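Local structure of MxaA (Stigmatella aurantiaca, 4W4T) at residues S408-V411 with H412-F415; R100-L103 with E104-L108; Y157-E160 with S161-A165. The protein works in the myxalamid PKS-NRPS pathway, where this chain forms the terminal, NADPH-binding reductase domain built on a Rossmann fold. All coordinates share one frame; numbering follows the deposited sequence.

Interaction 1: S408-V411 with H412-F415; sequences SSLV and HRGF
Ser409 and Arg413, one helical turn apart, make the close polar part of this contact. The hydroxyl Ser409 OG lies in the plane of the Arg413 guanidinium and takes two N-H groups along its edge, from NE at 2.8 Å and from NH2 at 2.9 Å. A bend at chi3 (-90°) turns the arginine back along the helix to reach it. The third nitrogen, NH1, binds Trp256 O. With an alanine for Ser409, NE and NH2 would lose this shared acceptor, and the guanidinium, still held at NH1, would probably be less firmly fixed. Next to it Leu410 CD2 packs 3.6 Å from Arg413 NH2 and also touches Phe415 CD2, the leucine and phenylalanine running side by side. Phe415 receives Lys267 over its ring as a cation-pi pair. The other flank is looser: the exposed His412 imidazole turns outward, and the backbone holds the residue, His412 N hydrogen-bonded to Ser408 O. Two residues on, the chain leaves the helix at Gly414, whose positive phi (82°) suits glycine. Its N reaches Val411 O at 2.9 Å from above the carbonyl plane, and Phe415 N reaches Leu410 O; these two bonds form the Schellman motif that ends helix 400-412.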
loop_
_atom_site.group_PDB
_atom_site.type_symbol
_atom_site.label_atom_id
_atom_site.label_comp_id
_atom_site.label_asym_id
_atom_site.label_seq_id
_atom_site.Cartn_x
_atom_site.Cartn_y
_atom_site.Cartn_z
ATOM N N SER A 408 23.369 -14.805 -6.070
ATOM C CA SER A 408 23.375 -16.271 -6.165
ATOM C C SER A 408 22.391 -16.905 -5.170
ATOM O O SER A 408 21.666 -17.846 -5.505
ATOM C CB SER A 408 24.783 -16.835 -5.929
ATOM O OG SER A 408 25.740 -16.266 -6.825
ATOM N N SER A 409 22.369 -16.364 -3.957
ATOM C CA SER A 409 21.440 -16.814 -2.923
ATOM C C SER A 409 19.982 -16.542 -3.310
ATOM O O SER A 409 19.120 -17.407 -3.149
ATOM C CB SER A 409 21.768 -16.143 -1.588
ATOM O OG SER A 409 20.839 -16.539 -0.577
ATOM N N LEU A 410 19.704 -15.350 -3.834
ATOM C CA LEU A 410 18.358 -15.014 -4.264
ATOM C C LEU A 410 17.882 -15.910 -5.396
ATOM O O LEU A 410 16.707 -16.269 -5.446
ATOM C CB LEU A 410 18.276 -13.546 -4.693
ATOM C CG LEU A 410 18.586 -12.578 -3.551
ATOM C CD1 LEU A 410 18.641 -11.150 -4.066
ATOM C CD2 LEU A 410 17.545 -12.724 -2.450
ATOM N N VAL A 411 18.787 -16.262 -6.311
ATOM C CA VAL A 411 18.438 -17.192 -7.385
ATOM C C VAL A 411 18.172 -18.578 -6.799
ATOM O O VAL A 411 17.172 -19.215 -7.132
ATOM C CB VAL A 411 19.543 -17.280 -8.469
ATOM C CG1 VAL A 411 19.271 -18.434 -9.424
ATOM C CG2 VAL A 411 19.629 -15.987 -9.239
ATOM N N HIS A 412 19.048 -19.031 -5.906
ATOM C CA HIS A 412 18.947 -20.372 -5.341
ATOM C C HIS A 412 17.639 -20.540 -4.572
ATOM O O HIS A 412 17.037 -21.617 -4.569
ATOM C CB HIS A 412 20.136 -20.658 -4.429
ATOM C CG HIS A 412 20.075 -21.995 -3.758
ATOM N ND1 HIS A 412 20.310 -23.179 -4.429
ATOM C CD2 HIS A 412 19.810 -22.340 -2.474
ATOM C CE1 HIS A 412 20.192 -24.190 -3.590
ATOM N NE2 HIS A 412 19.891 -23.708 -2.395
ATOM N N ARG A 413 17.197 -19.461 -3.936
ATOM C CA ARG A 413 15.983 -19.492 -3.135
ATOM C C ARG A 413 14.744 -19.164 -3.951
ATOM O O ARG A 413 13.644 -19.098 -3.420
ATOM C CB ARG A 413 16.119 -18.534 -1.955
ATOM C CG ARG A 413 17.188 -18.970 -0.974
ATOM C CD ARG A 413 17.215 -18.086 0.250
ATOM N NE ARG A 413 18.114 -16.955 0.064
ATOM C CZ ARG A 413 17.839 -15.711 0.439
ATOM N NH1 ARG A 413 16.670 -15.430 1.020
ATOM N NH2 ARG A 413 18.739 -14.751 0.235
ATOM N N GLY A 414 14.919 -18.958 -5.249
ATOM C CA GLY A 414 13.783 -18.811 -6.140
ATOM C C GLY A 414 13.182 -17.418 -6.157
ATOM O O GLY A 414 12.133 -17.200 -6.752
ATOM N N PHE A 415 13.852 -16.471 -5.508
ATOM C CA PHE A 415 13.382 -15.087 -5.489
ATOM C C PHE A 415 13.644 -14.401 -6.841
ATOM O O PHE A 415 12.831 -13.607 -7.321
ATOM C CB PHE A 415 14.052 -14.333 -4.340
ATOM C CG PHE A 415 13.577 -12.924 -4.176
ATOM C CD1 PHE A 415 12.321 -12.657 -3.653
ATOM C CD2 PHE A 415 14.391 -11.860 -4.525
ATOM C CE1 PHE A 415 11.884 -11.355 -3.498
ATOM C CE2 PHE A 415 13.959 -10.560 -4.367
ATOM C CZ PHE A 415 12.699 -10.309 -3.852
#

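Interaction 2: R100-L103 with E104-L108; sequences RKNL and ESYSL
Leu103 O takes two donors from opposite faces of its carbonyl plane, Tyr106 N at 3.1 Å and Leu108 N at 2.9 Å. The bond from Leu108 N, with Ser107 N to Glu104 O and the positive phi of Ser107, makes the Schellman motif closing helix 92-105 in a beta-alpha-beta unit of the Rossmann fold. Leu108 CB lies against Leu103 CG, the side chains crossing at about a right angle. A turn earlier, Arg100 and Glu104 run alongside each other; their salt bridge is long, 3.8 Å from Arg100 NE to Glu104 OE2 at the guanidinium edge. A water bridges them, accepting from Arg100 NE at 2.9 Å and donating to Glu104 OE1 at 2.6 Å. Asn102 CG lies anti to the backbone N (chi1 -172°), carrying the amide toward the Tyr106 ring and nearly perpendicular to it (86°), Asn102 OD1 3.5 Å from Tyr106 CE2. Further out, Ala63 O and Gly65 O fix Asn102 ND2, and the Tyr106 ring stacks edge-to-face with Phe66; Gly65 and Phe66 are NADPH-binding residues, so this helix end packs directly against the cofactor site. A second water lies in the Tyr106 ring plane, 2.5 Å from OH and 2.9 Å from Asn102 OD1.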
loop_
_atom_site.group_PDB
_atom_site.type_symbol
_atom_site.label_atom_id
_atom_site.label_comp_id
_atom_site.label_asym_id
_atom_site.label_seq_id
_atom_site.Cartn_x
_atom_site.Cartn_y
_atom_site.Cartn_z
ATOM N N ARG A 100 13.767 -20.965 16.650
ATOM C CA ARG A 100 14.558 -21.948 15.906
ATOM C C ARG A 100 14.339 -21.837 14.396
ATOM O O ARG A 100 15.302 -21.825 13.622
ATOM C CB ARG A 100 14.237 -23.369 16.358
ATOM C CG ARG A 100 15.140 -24.413 15.709
ATOM C CD ARG A 100 14.700 -25.838 16.026
ATOM N NE ARG A 100 13.353 -26.098 15.535
ATOM C CZ ARG A 100 12.278 -26.207 16.310
ATOM N NH1 ARG A 100 12.389 -26.107 17.634
ATOM N NH2 ARG A 100 11.092 -26.432 15.756
ATOM N N LYS A 101 13.081 -21.748 13.977
ATOM C CA LYS A 101 12.769 -21.679 12.556
ATOM C C LYS A 101 13.368 -20.432 11.909
ATOM O O LYS A 101 13.872 -20.486 10.773
ATOM C CB LYS A 101 11.255 -21.716 12.328
ATOM C CG LYS A 101 10.630 -23.102 12.521
ATOM C CD LYS A 101 9.143 -23.113 12.171
ATOM C CE LYS A 101 8.507 -24.470 12.469
ATOM N NZ LYS A 101 9.174 -25.582 11.722
ATOM N N ASN A 102 13.310 -19.310 12.624
ATOM C CA ASN A 102 13.904 -18.076 12.116
ATOM C C ASN A 102 15.387 -18.279 11.852
ATOM O O ASN A 102 15.884 -17.928 10.784
ATOM C CB ASN A 102 13.700 -16.914 13.095
ATOM C CG ASN A 102 14.127 -15.570 12.507
ATOM O OD1 ASN A 102 13.769 -15.242 11.387
ATOM N ND2 ASN A 102 14.887 -14.792 13.273
ATOM N N LEU A 103 16.092 -18.865 12.814
ATOM C CA LEU A 103 17.525 -19.063 12.646
ATOM C C LEU A 103 17.805 -20.073 11.535
ATOM O O LEU A 103 18.771 -19.917 10.783
ATOM C CB LEU A 103 18.182 -19.491 13.960
ATOM C CG LEU A 103 18.721 -18.309 14.787
ATOM C CD1 LEU A 103 17.587 -17.443 15.328
ATOM C CD2 LEU A 103 19.645 -18.756 15.915
ATOM N N GLU A 104 16.945 -21.084 11.411
ATOM C CA GLU A 104 17.095 -22.092 10.362
ATOM C C GLU A 104 17.007 -21.457 8.973
ATOM O O GLU A 104 17.712 -21.860 8.051
ATOM C CB GLU A 104 16.037 -23.198 10.519
ATOM C CG GLU A 104 16.399 -24.265 11.548
ATOM C CD GLU A 104 15.280 -25.278 11.813
ATOM O OE1 GLU A 104 14.126 -25.070 11.377
ATOM O OE2 GLU A 104 15.574 -26.302 12.454
ATOM N N SER A 105 16.160 -20.441 8.832
ATOM C CA SER A 105 15.956 -19.801 7.543
ATOM C C SER A 105 17.203 -19.057 7.058
ATOM O O SER A 105 17.340 -18.799 5.863
ATOM C CB SER A 105 14.766 -18.845 7.605
ATOM O OG SER A 105 15.053 -17.730 8.427
ATOM N N TYR A 106 18.111 -18.733 7.976
ATOM C CA TYR A 106 19.349 -18.037 7.620
ATOM C C TYR A 106 20.565 -18.928 7.808
ATOM O O TYR A 106 21.693 -18.444 7.879
ATOM C CB TYR A 106 19.498 -16.753 8.442
ATOM C CG TYR A 106 18.314 -15.839 8.270
ATOM C CD1 TYR A 106 17.980 -15.339 7.014
ATOM C CD2 TYR A 106 17.514 -15.492 9.348
ATOM C CE1 TYR A 106 16.883 -14.514 6.839
ATOM C CE2 TYR A 106 16.421 -14.666 9.186
ATOM C CZ TYR A 106 16.105 -14.179 7.932
ATOM O OH TYR A 106 15.013 -13.356 7.769
ATOM N N SER A 107 20.321 -20.233 7.891
ATOM C CA SER A 107 21.377 -21.223 8.092
ATOM C C SER A 107 22.225 -20.946 9.322
ATOM O O SER A 107 23.431 -21.180 9.310
ATOM C CB SER A 107 22.272 -21.299 6.850
ATOM O OG SER A 107 21.499 -21.659 5.726
ATOM N N LEU A 108 21.584 -20.463 10.387
ATOM C CA LEU A 108 22.277 -20.166 11.631
ATOM C C LEU A 108 22.026 -21.205 12.716
ATOM O O LEU A 108 22.696 -21.190 13.749
ATOM C CB LEU A 108 21.859 -18.798 12.163
ATOM C CG LEU A 108 22.259 -17.578 11.334
ATOM C CD1 LEU A 108 21.448 -16.372 11.784
ATOM C CD2 LEU A 108 23.751 -17.311 11.481
HETATM O O HOH W 1 12.301 -26.303 12.789
HETATM O O HOH W 2 13.588 -12.845 9.810
#

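Interaction 3: Y157-E160 with S161-A165; sequences YPYE and SMRAA
Asp35 OD2 is shared by two side chains of this turn, Tyr159 and Arg163: the phenol OH hydrogen-bonds to it and NE adds a salt bridge. To get there Arg163 runs extended from CG to NE and crosses the tyrosine obliquely, Arg163 CD coming 4.0 Å from Tyr159 CE2, with ring and guanidinium planes 70° apart. CG of Tyr159 stands anti to its N (chi1 174°), which swings the ring toward Arg163, so that the arginine chain passes across it; Asp35, at the end of helix 28-35, thus ties this early segment to the Rossmann domain. Here helix 159-177, the crossover of the unit strand 145-148, helix, strand 185-188, is only starting, and its first bonds are short-range: Ser161 N to Pro158 O at 3.0 Å and Met162 N to Tyr159 O at 2.9 Å, both donors standing above the carbonyl planes. Where the helix kinks, a water steps in, donating to Glu160 O at 2.8 Å and accepting from Ala164 N at 3.0 Å. Met162, modelled as selenomethionine, bends at chi3 (-73°) and brings CE back to 3.3 Å from Tyr157 O, while the side chain also packs on Tyr218 of the NADPH site. On the dimer side, Ser161 CB rests 3.6 Å from Tyr157 CB, and Ser161 OG, beside the Pro158 ring, hydrogen-bonds to Gly345 O of the second subunit.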
loop_
_atom_site.group_PDB
_atom_site.type_symbol
_atom_site.label_atom_id
_atom_site.label_comp_id
_atom_site.label_asym_id
_atom_site.label_seq_id
_atom_site.Cartn_x
_atom_site.Cartn_y
_atom_site.Cartn_z
ATOM N N TYR A 157 3.597 3.121 7.121
ATOM C CA TYR A 157 2.675 3.503 8.209
ATOM C C TYR A 157 3.060 4.817 8.904
ATOM O O TYR A 157 4.225 5.203 8.910
ATOM C CB TYR A 157 2.604 2.397 9.278
ATOM C CG TYR A 157 1.836 1.149 8.909
ATOM C CD1 TYR A 157 1.146 1.052 7.709
ATOM C CD2 TYR A 157 1.793 0.063 9.784
ATOM C CE1 TYR A 157 0.436 -0.099 7.374
ATOM C CE2 TYR A 157 1.082 -1.089 9.463
ATOM C CZ TYR A 157 0.408 -1.159 8.259
ATOM O OH TYR A 157 -0.289 -2.300 7.937
ATOM N N PRO A 158 2.083 5.495 9.528
ATOM C CA PRO A 158 2.368 6.721 10.279
ATOM C C PRO A 158 2.934 6.446 11.676
ATOM O O PRO A 158 2.933 5.303 12.123
ATOM C CB PRO A 158 0.988 7.380 10.397
ATOM C CG PRO A 158 0.058 6.238 10.432
ATOM C CD PRO A 158 0.630 5.244 9.443
ATOM N N TYR A 159 3.403 7.500 12.332
ATOM C CA TYR A 159 3.953 7.415 13.687
ATOM C C TYR A 159 3.054 6.607 14.614
ATOM O O TYR A 159 3.526 5.702 15.310
ATOM C CB TYR A 159 4.169 8.825 14.237
ATOM C CG TYR A 159 4.603 8.898 15.688
ATOM C CD1 TYR A 159 5.931 8.697 16.048
ATOM C CD2 TYR A 159 3.693 9.203 16.686
ATOM C CE1 TYR A 159 6.330 8.784 17.365
ATOM C CE2 TYR A 159 4.080 9.304 18.013
ATOM C CZ TYR A 159 5.400 9.090 18.345
ATOM O OH TYR A 159 5.796 9.179 19.662
ATOM N N GLU A 160 1.751 6.885 14.588
ATOM C CA GLU A 160 0.850 6.260 15.556
ATOM C C GLU A 160 0.815 4.734 15.415
ATOM O O GLU A 160 0.515 4.043 16.372
ATOM C CB GLU A 160 -0.568 6.854 15.445
ATOM C CG GLU A 160 -1.055 7.140 14.019
ATOM C CD GLU A 160 -0.830 8.594 13.561
ATOM O OE1 GLU A 160 0.336 9.068 13.559
ATOM O OE2 GLU A 160 -1.834 9.260 13.182
ATOM N N SER A 161 1.174 4.204 14.247
ATOM C CA SER A 161 1.131 2.760 14.043
ATOM C C SER A 161 2.325 2.051 14.703
ATOM O O SER A 161 2.298 0.841 14.917
ATOM C CB SER A 161 1.110 2.418 12.552
ATOM O OG SER A 161 0.006 3.023 11.890
HETATM N N MSE A 162 3.374 2.801 15.005
HETATM C CA MSE A 162 4.595 2.191 15.531
HETATM C C MSE A 162 4.900 2.688 16.936
HETATM O O MSE A 162 5.901 2.293 17.560
HETATM C CB MSE A 162 5.775 2.461 14.584
HETATM C CG MSE A 162 5.833 1.470 13.443
HETATM SE SE MSE A 162 6.949 2.042 11.969
HETATM C CE MSE A 162 5.748 3.430 11.270
ATOM N N ARG A 163 4.020 3.547 17.443
ATOM C CA ARG A 163 4.165 4.088 18.786
ATOM C C ARG A 163 4.233 2.984 19.851
ATOM O O ARG A 163 5.117 2.996 20.717
ATOM C CB ARG A 163 3.014 5.051 19.074
ATOM C CG ARG A 163 3.175 5.844 20.350
ATOM C CD ARG A 163 2.039 6.862 20.508
ATOM N NE ARG A 163 2.173 7.599 21.759
ATOM C CZ ARG A 163 1.687 7.202 22.930
ATOM N NH1 ARG A 163 0.999 6.071 23.029
ATOM N NH2 ARG A 163 1.880 7.948 24.009
ATOM N N ALA A 164 3.322 2.017 19.778
ATOM C CA ALA A 164 3.271 0.961 20.794
ATOM C C ALA A 164 4.565 0.141 20.815
ATOM O O ALA A 164 5.159 -0.039 21.877
ATOM C CB ALA A 164 2.071 0.044 20.564
ATOM N N ALA A 165 4.999 -0.336 19.648
ATOM C CA ALA A 165 6.155 -1.228 19.592
ATOM C C ALA A 165 7.475 -0.486 19.785
ATOM O O ALA A 165 8.368 -0.977 20.482
ATOM C CB ALA A 165 6.180 -1.993 18.288
HETATM O O HOH W 3 1.001 1.822 17.925
#

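Overall arrangement
From the N terminus the order is interaction 2, interaction 3, interaction 1, strictly in series: each is local, closing only a turn or so of chain, and none nests or crosses. Interaction 2 ends helix 92-105, interaction 3 starts helix 159-177, and interaction 1 ends helix 400-412 close to the C terminus. Interactions 2 and 3 belong to separate beta-alpha-beta units of the same parallel sheet, their centres about 28 Å apart. Interactions 1 and 2 come within about 6 Å at their nearest atoms without touching; Arg413 binds Trp256 and Tyr106 packs on Asn257, so one loop links the two. Interaction 3, about 33 Å from interaction 1 between centres, faces the second subunit.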